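Local coordinates for protein Exo beta-1,2-glucooligosaccharide sophorohydrolase (non-reducing end) (PDB 5Z06) that hydrolyses linear beta-1,2-glucan and beta-1,2-glucooligosaccharides of four or more units, acting as an exo-type enzyme that releases sophorose from the non-reducing end, at residues A294-Y299 against G340-E345; A367-I372 against G377-F382; T404-F409 against S422-W427. All coordinates share one frame; numbering follows the deposited sequence.

Contact 1: A294-Y299 against G340-E345; sequences ANFRYY and GFITRE
The ring of F341 turns an edge toward the face of F296 in an edge-to-face aromatic pair, with centroids 5.5 Å apart and planes at 61°. The touching edge atom is F341 CD2, which lies over the rim of the ring rather than its middle, 4.0 Å from F296 CG. F341 also sets its CB over the same ring, 4.3 Å from the F296 centroid and 20° off the ring normal, a CH-pi contact. The two side chains run past one another from opposite ends, which is why F341 brings both CB and CD2 over one ring. F296 can reach across because its CG is anti to the backbone N (chi1 160°), which carries the ring out from helix 284-297. I342 meets that ring differently, at its outer edge: I342 CG2 packs against F296 CZ at 3.6 Å, and I342 CD1 follows at 3.9 Å from F296 CZ.

F341 and I342 both come from the link between helices 323-338 and 344-360, where G340, at positive phi, closes a Schellman motif and T343 is the N-cap of the next helix. The contact docks this helix-to-helix turn against helix 284-297, where F341 also touches Q292 and E293. Cutting F296 back to an alanine here is likely to leave F341 CD2 and CB with no ring face to lie on, and a gap beside I342 CG2. Beyond the pair, W300 meets the F296 ring nearly parallel, while I342 also packs on I333 and I337.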
loop_
_atom_site.group_PDB
_atom_site.type_symbol
_atom_site.label_atom_id
_atom_site.label_comp_id
_atom_site.label_asym_id
_atom_site.label_seq_id
_atom_site.Cartn_x
_atom_site.Cartn_y
_atom_site.Cartn_z
ATOM N N ALA A 294 -10.847 -9.083 -3.067
ATOM C CA ALA A 294 -10.420 -7.703 -3.218
ATOM C C ALA A 294 -8.888 -7.580 -3.220
ATOM O O ALA A 294 -8.326 -6.808 -3.984
ATOM C CB ALA A 294 -11.010 -6.847 -2.122
ATOM N N ASN A 295 -8.235 -8.336 -2.351
ATOM C CA ASN A 295 -6.784 -8.301 -2.279
ATOM C C ASN A 295 -6.192 -8.954 -3.516
ATOM O O ASN A 295 -5.230 -8.483 -4.058
ATOM C CB ASN A 295 -6.309 -8.975 -1.025
ATOM C CG ASN A 295 -6.443 -8.091 0.198
ATOM O OD1 ASN A 295 -5.613 -7.244 0.434
ATOM N ND2 ASN A 295 -7.460 -8.336 1.011
ATOM N N PHE A 296 -6.796 -10.040 -3.973
ATOM C CA PHE A 296 -6.384 -10.695 -5.211
ATOM C C PHE A 296 -6.375 -9.727 -6.405
ATOM O O PHE A 296 -5.479 -9.774 -7.252
ATOM C CB PHE A 296 -7.309 -11.884 -5.458
ATOM C CG PHE A 296 -7.343 -12.361 -6.853
ATOM C CD1 PHE A 296 -8.221 -11.790 -7.769
ATOM C CD2 PHE A 296 -6.537 -13.409 -7.255
ATOM C CE1 PHE A 296 -8.282 -12.247 -9.074
ATOM C CE2 PHE A 296 -6.610 -13.885 -8.559
ATOM C CZ PHE A 296 -7.482 -13.310 -9.466
ATOM N N ARG A 297 -7.356 -8.826 -6.450
ATOM C CA ARG A 297 -7.461 -7.870 -7.544
ATOM C C ARG A 297 -6.163 -7.124 -7.777
ATOM O O ARG A 297 -5.797 -6.857 -8.900
ATOM C CB ARG A 297 -8.548 -6.852 -7.270
ATOM C CG ARG A 297 -9.963 -7.377 -7.228
ATOM C CD ARG A 297 -10.868 -6.275 -6.704
ATOM N NE ARG A 297 -12.179 -6.804 -6.371
ATOM C CZ ARG A 297 -13.054 -6.194 -5.593
ATOM N NH1 ARG A 297 -12.797 -4.994 -5.067
ATOM N NH2 ARG A 297 -14.210 -6.777 -5.360
ATOM N N TYR A 298 -5.492 -6.766 -6.696
ATOM C CA TYR A 298 -4.220 -6.085 -6.781
ATOM C C TYR A 298 -3.206 -6.778 -7.717
ATOM O O TYR A 298 -2.434 -6.117 -8.403
ATOM C CB TYR A 298 -3.638 -5.961 -5.370
ATOM C CG TYR A 298 -2.429 -5.128 -5.318
ATOM C CD1 TYR A 298 -1.209 -5.660 -5.650
ATOM C CD2 TYR A 298 -2.503 -3.786 -4.992
ATOM C CE1 TYR A 298 -0.069 -4.897 -5.631
ATOM C CE2 TYR A 298 -1.360 -2.994 -4.953
ATOM C CZ TYR A 298 -0.145 -3.564 -5.287
ATOM O OH TYR A 298 1.005 -2.837 -5.303
ATOM N N TYR A 299 -3.202 -8.099 -7.697
ATOM C CA TYR A 299 -2.219 -8.927 -8.394
ATOM C C TYR A 299 -2.777 -9.434 -9.704
ATOM O O TYR A 299 -2.031 -9.911 -10.548
ATOM C CB TYR A 299 -1.820 -10.103 -7.501
ATOM C CG TYR A 299 -1.349 -9.578 -6.205
ATOM C CD1 TYR A 299 -0.048 -9.153 -6.049
ATOM C CD2 TYR A 299 -2.234 -9.414 -5.140
ATOM C CE1 TYR A 299 0.387 -8.602 -4.855
ATOM C CE2 TYR A 299 -1.823 -8.853 -3.959
ATOM C CZ TYR A 299 -0.526 -8.440 -3.817
ATOM O OH TYR A 299 -0.156 -7.913 -2.626
ATOM N N GLY A 340 -12.110 -19.707 -7.495
ATOM C CA GLY A 340 -12.926 -19.411 -8.661
ATOM C C GLY A 340 -13.096 -17.934 -8.958
ATOM O O GLY A 340 -14.063 -17.569 -9.609
ATOM N N PHE A 341 -12.173 -17.083 -8.498
ATOM C CA PHE A 341 -12.172 -15.667 -8.895
ATOM C C PHE A 341 -11.770 -15.518 -10.356
ATOM O O PHE A 341 -12.123 -14.550 -11.015
ATOM C CB PHE A 341 -11.198 -14.820 -8.058
ATOM C CG PHE A 341 -11.404 -14.917 -6.578
ATOM C CD1 PHE A 341 -12.663 -15.174 -6.029
ATOM C CD2 PHE A 341 -10.323 -14.711 -5.716
ATOM C CE1 PHE A 341 -12.822 -15.268 -4.656
ATOM C CE2 PHE A 341 -10.483 -14.806 -4.355
ATOM C CZ PHE A 341 -11.726 -15.076 -3.825
ATOM N N ILE A 342 -10.956 -16.443 -10.834
ATOM C CA ILE A 342 -10.600 -16.517 -12.245
ATOM C C ILE A 342 -10.588 -17.976 -12.590
ATOM O O ILE A 342 -10.595 -18.821 -11.698
ATOM C CB ILE A 342 -9.215 -15.905 -12.541
ATOM C CG1 ILE A 342 -8.145 -16.503 -11.620
ATOM C CG2 ILE A 342 -9.293 -14.395 -12.374
ATOM C CD1 ILE A 342 -6.726 -16.145 -11.999
ATOM N N THR A 343 -10.552 -18.265 -13.881
ATOM C CA THR A 343 -10.424 -19.632 -14.323
ATOM C C THR A 343 -8.968 -20.062 -14.260
ATOM O O THR A 343 -8.058 -19.228 -14.252
ATOM C CB THR A 343 -10.912 -19.819 -15.746
ATOM O OG1 THR A 343 -10.117 -19.027 -16.633
ATOM C CG2 THR A 343 -12.395 -19.462 -15.861
ATOM N N ARG A 344 -8.768 -21.370 -14.202
ATOM C CA ARG A 344 -7.454 -21.954 -14.325
ATOM C C ARG A 344 -6.766 -21.511 -15.617
ATOM O O ARG A 344 -5.600 -21.116 -15.599
ATOM C CB ARG A 344 -7.539 -23.477 -14.264
ATOM C CG ARG A 344 -6.197 -24.119 -13.998
ATOM C CD ARG A 344 -6.259 -25.616 -14.197
ATOM N NE ARG A 344 -4.975 -26.240 -13.900
ATOM C CZ ARG A 344 -4.498 -26.538 -12.694
ATOM N NH1 ARG A 344 -5.188 -26.281 -11.573
ATOM N NH2 ARG A 344 -3.312 -27.135 -12.604
ATOM N N GLU A 345 -7.485 -21.527 -16.731
ATOM C CA GLU A 345 -6.886 -21.106 -18.002
ATOM C C GLU A 345 -6.379 -19.656 -17.966
ATOM O O GLU A 345 -5.285 -19.366 -18.469
ATOM C CB GLU A 345 -7.870 -21.308 -19.166
ATOM C CG GLU A 345 -7.248 -21.152 -20.554
ATOM C CD GLU A 345 -6.056 -22.101 -20.840
ATOM O OE1 GLU A 345 -5.883 -23.129 -20.145
ATOM O OE2 GLU A 345 -5.289 -21.817 -21.787
#

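Contact 2: A367-I372 against G377-F382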
loop_
_atom_site.group_PDB
_atom_site.type_symbol
_atom_site.label_atom_id
_atom_site.label_comp_id
_atom_site.label_asym_id
_atom_site.label_seq_id
_atom_site.Cartn_x
_atom_site.Cartn_y
_atom_site.Cartn_z
ATOM N N ALA A 367 19.600 -15.001 -8.906
ATOM C CA ALA A 367 18.628 -14.315 -8.075
ATOM C C ALA A 367 18.085 -13.147 -8.846
ATOM O O ALA A 367 18.669 -12.711 -9.846
ATOM C CB ALA A 367 19.267 -13.841 -6.772
ATOM N N VAL A 368 16.967 -12.619 -8.366
ATOM C CA VAL A 368 16.394 -11.423 -8.949
ATOM C C VAL A 368 16.619 -10.265 -8.009
ATOM O O VAL A 368 16.869 -10.431 -6.810
ATOM C CB VAL A 368 14.876 -11.559 -9.262
ATOM C CG1 VAL A 368 14.631 -12.593 -10.338
ATOM C CG2 VAL A 368 14.050 -11.880 -8.014
ATOM N N SER A 369 16.517 -9.077 -8.572
ATOM C CA SER A 369 16.470 -7.864 -7.786
ATOM C C SER A 369 15.092 -7.695 -7.142
ATOM O O SER A 369 14.118 -8.354 -7.507
ATOM C CB SER A 369 16.721 -6.662 -8.684
ATOM O OG SER A 369 15.773 -6.612 -9.727
ATOM N N HIS A 370 15.042 -6.774 -6.197
ATOM C CA HIS A 370 13.835 -6.420 -5.506
ATOM C C HIS A 370 12.837 -5.849 -6.491
ATOM O O HIS A 370 11.674 -6.216 -6.485
ATOM C CB HIS A 370 14.158 -5.360 -4.468
ATOM C CG HIS A 370 13.062 -5.093 -3.495
ATOM N ND1 HIS A 370 13.327 -4.600 -2.237
ATOM C CD2 HIS A 370 11.717 -5.239 -3.573
ATOM C CE1 HIS A 370 12.186 -4.441 -1.588
ATOM N NE2 HIS A 370 11.194 -4.835 -2.367
ATOM N N PHE A 371 13.318 -4.918 -7.307
ATOM C CA PHE A 371 12.480 -4.214 -8.234
ATOM C C PHE A 371 12.944 -4.444 -9.643
ATOM O O PHE A 371 14.148 -4.436 -9.924
ATOM C CB PHE A 371 12.493 -2.759 -7.898
ATOM C CG PHE A 371 12.031 -2.486 -6.519
ATOM C CD1 PHE A 371 10.677 -2.579 -6.209
ATOM C CD2 PHE A 371 12.933 -2.150 -5.515
ATOM C CE1 PHE A 371 10.229 -2.333 -4.917
ATOM C CE2 PHE A 371 12.493 -1.885 -4.233
ATOM C CZ PHE A 371 11.130 -1.964 -3.931
ATOM N N ILE A 372 11.975 -4.684 -10.513
ATOM C CA ILE A 372 12.213 -4.846 -11.925
ATOM C C ILE A 372 11.199 -3.989 -12.674
ATOM O O ILE A 372 10.047 -3.825 -12.243
ATOM C CB ILE A 372 12.074 -6.306 -12.348
ATOM C CG1 ILE A 372 12.795 -7.231 -11.351
ATOM C CG2 ILE A 372 12.604 -6.479 -13.764
ATOM C CD1 ILE A 372 12.595 -8.724 -11.597
ATOM N N GLY A 377 12.281 -5.948 -18.066
ATOM C CA GLY A 377 13.060 -6.968 -17.378
ATOM C C GLY A 377 14.280 -6.394 -16.666
ATOM O O GLY A 377 15.059 -7.152 -16.070
ATOM N N LYS A 378 14.441 -5.067 -16.689
ATOM C CA LYS A 378 15.634 -4.428 -16.137
ATOM C C LYS A 378 15.368 -4.084 -14.683
ATOM O O LYS A 378 14.291 -3.585 -14.322
ATOM C CB LYS A 378 16.014 -3.143 -16.898
ATOM C CG LYS A 378 16.378 -3.316 -18.380
ATOM C CD LYS A 378 17.451 -4.367 -18.630
ATOM C CE LYS A 378 18.731 -4.068 -17.845
ATOM N NZ LYS A 378 19.721 -5.168 -18.011
ATOM N N THR A 379 16.366 -4.352 -13.858
ATOM C CA THR A 379 16.348 -3.984 -12.465
ATOM C C THR A 379 16.175 -2.476 -12.309
ATOM O O THR A 379 16.673 -1.692 -13.104
ATOM C CB THR A 379 17.616 -4.496 -11.802
ATOM O OG1 THR A 379 17.499 -5.918 -11.712
ATOM C CG2 THR A 379 17.868 -3.877 -10.392
ATOM N N VAL A 380 15.404 -2.100 -11.300
ATOM C CA VAL A 380 15.208 -0.714 -10.940
ATOM C C VAL A 380 15.854 -0.585 -9.574
ATOM O O VAL A 380 15.532 -1.336 -8.668
ATOM C CB VAL A 380 13.698 -0.342 -10.881
ATOM C CG1 VAL A 380 13.504 1.100 -10.418
ATOM C CG2 VAL A 380 13.047 -0.573 -12.243
ATOM N N ALA A 381 16.759 0.374 -9.438
ATOM C CA ALA A 381 17.462 0.633 -8.194
ATOM C C ALA A 381 16.624 1.604 -7.357
ATOM O O ALA A 381 17.047 2.694 -6.977
ATOM C CB ALA A 381 18.854 1.175 -8.490
ATOM N N PHE A 382 15.420 1.148 -7.031
ATOM C CA PHE A 382 14.421 1.974 -6.388
ATOM C C PHE A 382 14.844 2.447 -5.004
ATOM O O PHE A 382 14.547 3.565 -4.637
ATOM C CB PHE A 382 13.107 1.208 -6.287
ATOM C CG PHE A 382 11.966 2.031 -5.773
ATOM C CD1 PHE A 382 11.539 3.155 -6.470
ATOM C CD2 PHE A 382 11.312 1.679 -4.594
ATOM C CE1 PHE A 382 10.485 3.913 -6.010
ATOM C CE2 PHE A 382 10.257 2.432 -4.125
ATOM C CZ PHE A 382 9.842 3.551 -4.834
HETATM O O HOH W 1 15.891 -3.507 -7.184
#
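F371 and F382 form the aromatic half of this contact, F382 presenting its ring edge to the face of F371 with centroids 5.1 Å apart and planes at 69°. F382 CB sits over that same face, 3.4 Å from F371 CD2, and H370 of the same segment lies against the opposite face. The tight polar half centres on F371 O, gripped by two donors from opposite faces of its carbonyl plane: S369 OG at 2.7 Å and V380 N at 3.0 Å, the latter nearly straight (170°). S369 OG in turn accepts from T379 OG1 at 2.7 Å, making a relay from T379 through S369 to the F371 carbonyl. With chi1 at 58°, S369 OG lies between its own backbone N and carbonyl carbon, within reach of both partners. S369 CB and T379 CG2 are also pressed together, at 3.5 Å. A water beside this centre bridges F371 N and V380 O.

The backbones meet at a single beta bridge, I372 with T379, and I372 CG2 packs 3.4 Å from G377 C. The loose side is confined to the exposed K378 side chain: the bond leaving its CA points away from 367-372, and its NZ is salt-bridged to D362. Strand 371-373 pairs antiparallel with strand 320-322, whose M320 touches F371, V380 and F382, while helices 392-408 and 323-338 pack against V368.

Contact 3: T404-F409 against S422-W427; sequences TARQYF and SIDNLW
R406 takes D424 side-on, giving one nitrogen to each carboxylate oxygen: R406 NE lies 2.7 Å from D424 OD1, and R406 NH2 lies 3.2 Å from D424 OD2. Both oxygens use their syn lone pairs, the two flat groups are only 24° from coplanar, and the NH2 bond, though longer, is the straighter. This is a bidentate salt bridge. Beneath it, the aliphatic base of the arginine packs on I423, with R406 CB 3.7 Å from I423 CG2, and A405 CB makes a looser touch with I423 CD1.

A bend at chi2 (-95°) lets the arginine chain cross the aspartate side chain at about a right angle while the flat groups stay nearly coplanar. R406 NH1 donates to Q407 OE1 at 3.2 Å, a bent bond tilted from the guanidinium plane; with NE, NH2 and NH1 all partnered, the group should be hindered from turning. Further out, H690 touches R406 and Q407, and Q407 NE2 reaches S689; on the buried side T355 of helix 344-360 packs on I423, and F351 on A405. The segment axes approach to 10.2 Å at 152°, the near-antiparallel arrangement of consecutive helices in an alpha-hairpin, consistent with the six-hairpin glycosidase clan of this family.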
loop_
_atom_site.group_PDB
_atom_site.type_symbol
_atom_site.label_atom_id
_atom_site.label_comp_id
_atom_site.label_asym_id
_atom_site.label_seq_id
_atom_site.Cartn_x
_atom_site.Cartn_y
_atom_site.Cartn_z
ATOM N N THR A 404 5.370 -22.860 -5.220
ATOM C CA THR A 404 3.970 -23.112 -4.933
ATOM C C THR A 404 3.189 -23.236 -6.230
ATOM O O THR A 404 2.486 -24.206 -6.441
ATOM C CB THR A 404 3.370 -22.011 -4.065
ATOM O OG1 THR A 404 4.107 -21.943 -2.846
ATOM C CG2 THR A 404 1.912 -22.287 -3.766
ATOM N N ALA A 405 3.352 -22.260 -7.102
ATOM C CA ALA A 405 2.693 -22.289 -8.383
ATOM C C ALA A 405 3.057 -23.538 -9.160
ATOM O O ALA A 405 2.203 -24.153 -9.793
ATOM C CB ALA A 405 3.054 -21.063 -9.202
ATOM N N ARG A 406 4.327 -23.910 -9.110
ATOM C CA ARG A 406 4.813 -25.058 -9.861
ATOM C C ARG A 406 4.144 -26.360 -9.433
ATOM O O ARG A 406 3.931 -27.239 -10.249
ATOM C CB ARG A 406 6.328 -25.152 -9.712
ATOM C CG ARG A 406 7.003 -26.121 -10.635
ATOM C CD ARG A 406 7.180 -27.451 -9.954
ATOM N NE ARG A 406 7.880 -28.373 -10.828
ATOM C CZ ARG A 406 7.600 -29.666 -10.984
ATOM N NH1 ARG A 406 6.582 -30.259 -10.359
ATOM N NH2 ARG A 406 8.344 -30.373 -11.810
ATOM N N GLN A 407 3.845 -26.485 -8.146
ATOM C CA GLN A 407 3.106 -27.625 -7.645
ATOM C C GLN A 407 1.650 -27.545 -8.002
ATOM O O GLN A 407 1.024 -28.563 -8.169
ATOM C CB GLN A 407 3.269 -27.733 -6.134
ATOM C CG GLN A 407 4.699 -28.002 -5.740
ATOM C CD GLN A 407 5.199 -29.255 -6.400
ATOM O OE1 GLN A 407 5.802 -29.196 -7.454
ATOM N NE2 GLN A 407 4.863 -30.396 -5.818
ATOM N N TYR A 408 1.110 -26.330 -8.085
ATOM C CA TYR A 408 -0.268 -26.128 -8.463
ATOM C C TYR A 408 -0.531 -26.515 -9.907
ATOM O O TYR A 408 -1.498 -27.239 -10.175
ATOM C CB TYR A 408 -0.702 -24.670 -8.264
ATOM C CG TYR A 408 -2.194 -24.488 -8.454
ATOM C CD1 TYR A 408 -3.093 -24.960 -7.510
ATOM C CD2 TYR A 408 -2.699 -23.873 -9.571
ATOM C CE1 TYR A 408 -4.462 -24.802 -7.672
ATOM C CE2 TYR A 408 -4.064 -23.704 -9.735
ATOM C CZ TYR A 408 -4.935 -24.177 -8.780
ATOM O OH TYR A 408 -6.294 -24.018 -8.958
ATOM N N PHE A 409 0.307 -26.018 -10.819
ATOM C CA PHE A 409 0.102 -26.210 -12.250
ATOM C C PHE A 409 0.741 -27.524 -12.666
ATOM O O PHE A 409 1.762 -27.558 -13.342
ATOM C CB PHE A 409 0.642 -25.026 -13.050
ATOM C CG PHE A 409 -0.102 -23.751 -12.800
ATOM C CD1 PHE A 409 -1.405 -23.588 -13.287
ATOM C CD2 PHE A 409 0.487 -22.697 -12.082
ATOM C CE1 PHE A 409 -2.091 -22.404 -13.066
ATOM C CE2 PHE A 409 -0.204 -21.526 -11.848
ATOM C CZ PHE A 409 -1.500 -21.385 -12.326
ATOM N N SER A 422 9.836 -23.894 -16.866
ATOM C CA SER A 422 10.404 -22.587 -16.690
ATOM C C SER A 422 10.760 -22.323 -15.233
ATOM O O SER A 422 11.871 -21.917 -14.917
ATOM C CB SER A 422 9.420 -21.551 -17.185
ATOM O OG SER A 422 9.904 -20.263 -16.916
ATOM N N ILE A 423 9.820 -22.609 -14.352
ATOM C CA ILE A 423 10.062 -22.477 -12.938
ATOM C C ILE A 423 11.176 -23.403 -12.462
ATOM O O ILE A 423 11.996 -22.981 -11.669
ATOM C CB ILE A 423 8.779 -22.713 -12.116
ATOM C CG1 ILE A 423 7.803 -21.548 -12.352
ATOM C CG2 ILE A 423 9.112 -22.826 -10.626
ATOM C CD1 ILE A 423 6.356 -21.852 -12.029
ATOM N N ASP A 424 11.213 -24.652 -12.915
ATOM C CA ASP A 424 12.263 -25.557 -12.437
ATOM C C ASP A 424 13.619 -24.986 -12.785
ATOM O O ASP A 424 14.516 -25.009 -11.949
ATOM C CB ASP A 424 12.147 -26.967 -13.027
ATOM C CG ASP A 424 10.893 -27.680 -12.595
ATOM O OD1 ASP A 424 10.247 -27.271 -11.604
ATOM O OD2 ASP A 424 10.537 -28.649 -13.276
ATOM N N ASN A 425 13.751 -24.450 -13.998
ATOM C CA ASN A 425 15.019 -23.898 -14.467
ATOM C C ASN A 425 15.399 -22.585 -13.771
ATOM O O ASN A 425 16.546 -22.417 -13.327
ATOM C CB ASN A 425 15.024 -23.779 -16.007
ATOM C CG ASN A 425 15.330 -25.107 -16.669
ATOM O OD1 ASN A 425 16.314 -25.760 -16.322
ATOM N ND2 ASN A 425 14.481 -25.539 -17.589
ATOM N N LEU A 426 14.433 -21.672 -13.653
ATOM C CA LEU A 426 14.623 -20.463 -12.855
ATOM C C LEU A 426 15.058 -20.808 -11.429
ATOM O O LEU A 426 16.055 -20.273 -10.922
ATOM C CB LEU A 426 13.338 -19.638 -12.834
ATOM C CG LEU A 426 13.079 -18.801 -14.083
ATOM C CD1 LEU A 426 11.621 -18.375 -14.127
ATOM C CD2 LEU A 426 13.969 -17.572 -14.114
ATOM N N TRP A 427 14.314 -21.723 -10.813
ATOM C CA TRP A 427 14.596 -22.197 -9.461
ATOM C C TRP A 427 15.991 -22.842 -9.304
ATOM O O TRP A 427 16.745 -22.470 -8.409
ATOM C CB TRP A 427 13.514 -23.175 -9.042
ATOM C CG TRP A 427 13.809 -24.073 -7.899
ATOM C CD1 TRP A 427 13.800 -25.429 -7.931
ATOM C CD2 TRP A 427 14.107 -23.701 -6.548
ATOM N NE1 TRP A 427 14.049 -25.929 -6.686
ATOM C CE2 TRP A 427 14.256 -24.894 -5.817
ATOM C CE3 TRP A 427 14.252 -22.489 -5.889
ATOM C CZ2 TRP A 427 14.561 -24.908 -4.456
ATOM C CZ3 TRP A 427 14.550 -22.500 -4.535
ATOM C CH2 TRP A 427 14.711 -23.698 -3.835
#

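How the contacts relate
All three contacts belong to the helical part of the chain, and they follow one another in sequence without interleaving. Contact 1 is buried and wholly apolar, with no hydrogen bond between its segments, whereas contacts 2 and 3 are partly buried and mix packing with polar bonds. Contacts 1 and 2 share an edge-to-face phenylalanine pair, to which contact 2 adds backbone and hydroxyl bonds beside a strand; contact 3 pairs opposite charges above an apolar base between two helices. Helix 344-360 links 1 and 3: the loop leading into it makes contact 1, and its later residues pack under contact 3. These two touch directly, R344 NH2 lying 3.0 Å from Y408 O in a probable hydrogen bond. Contact 2 touches neither.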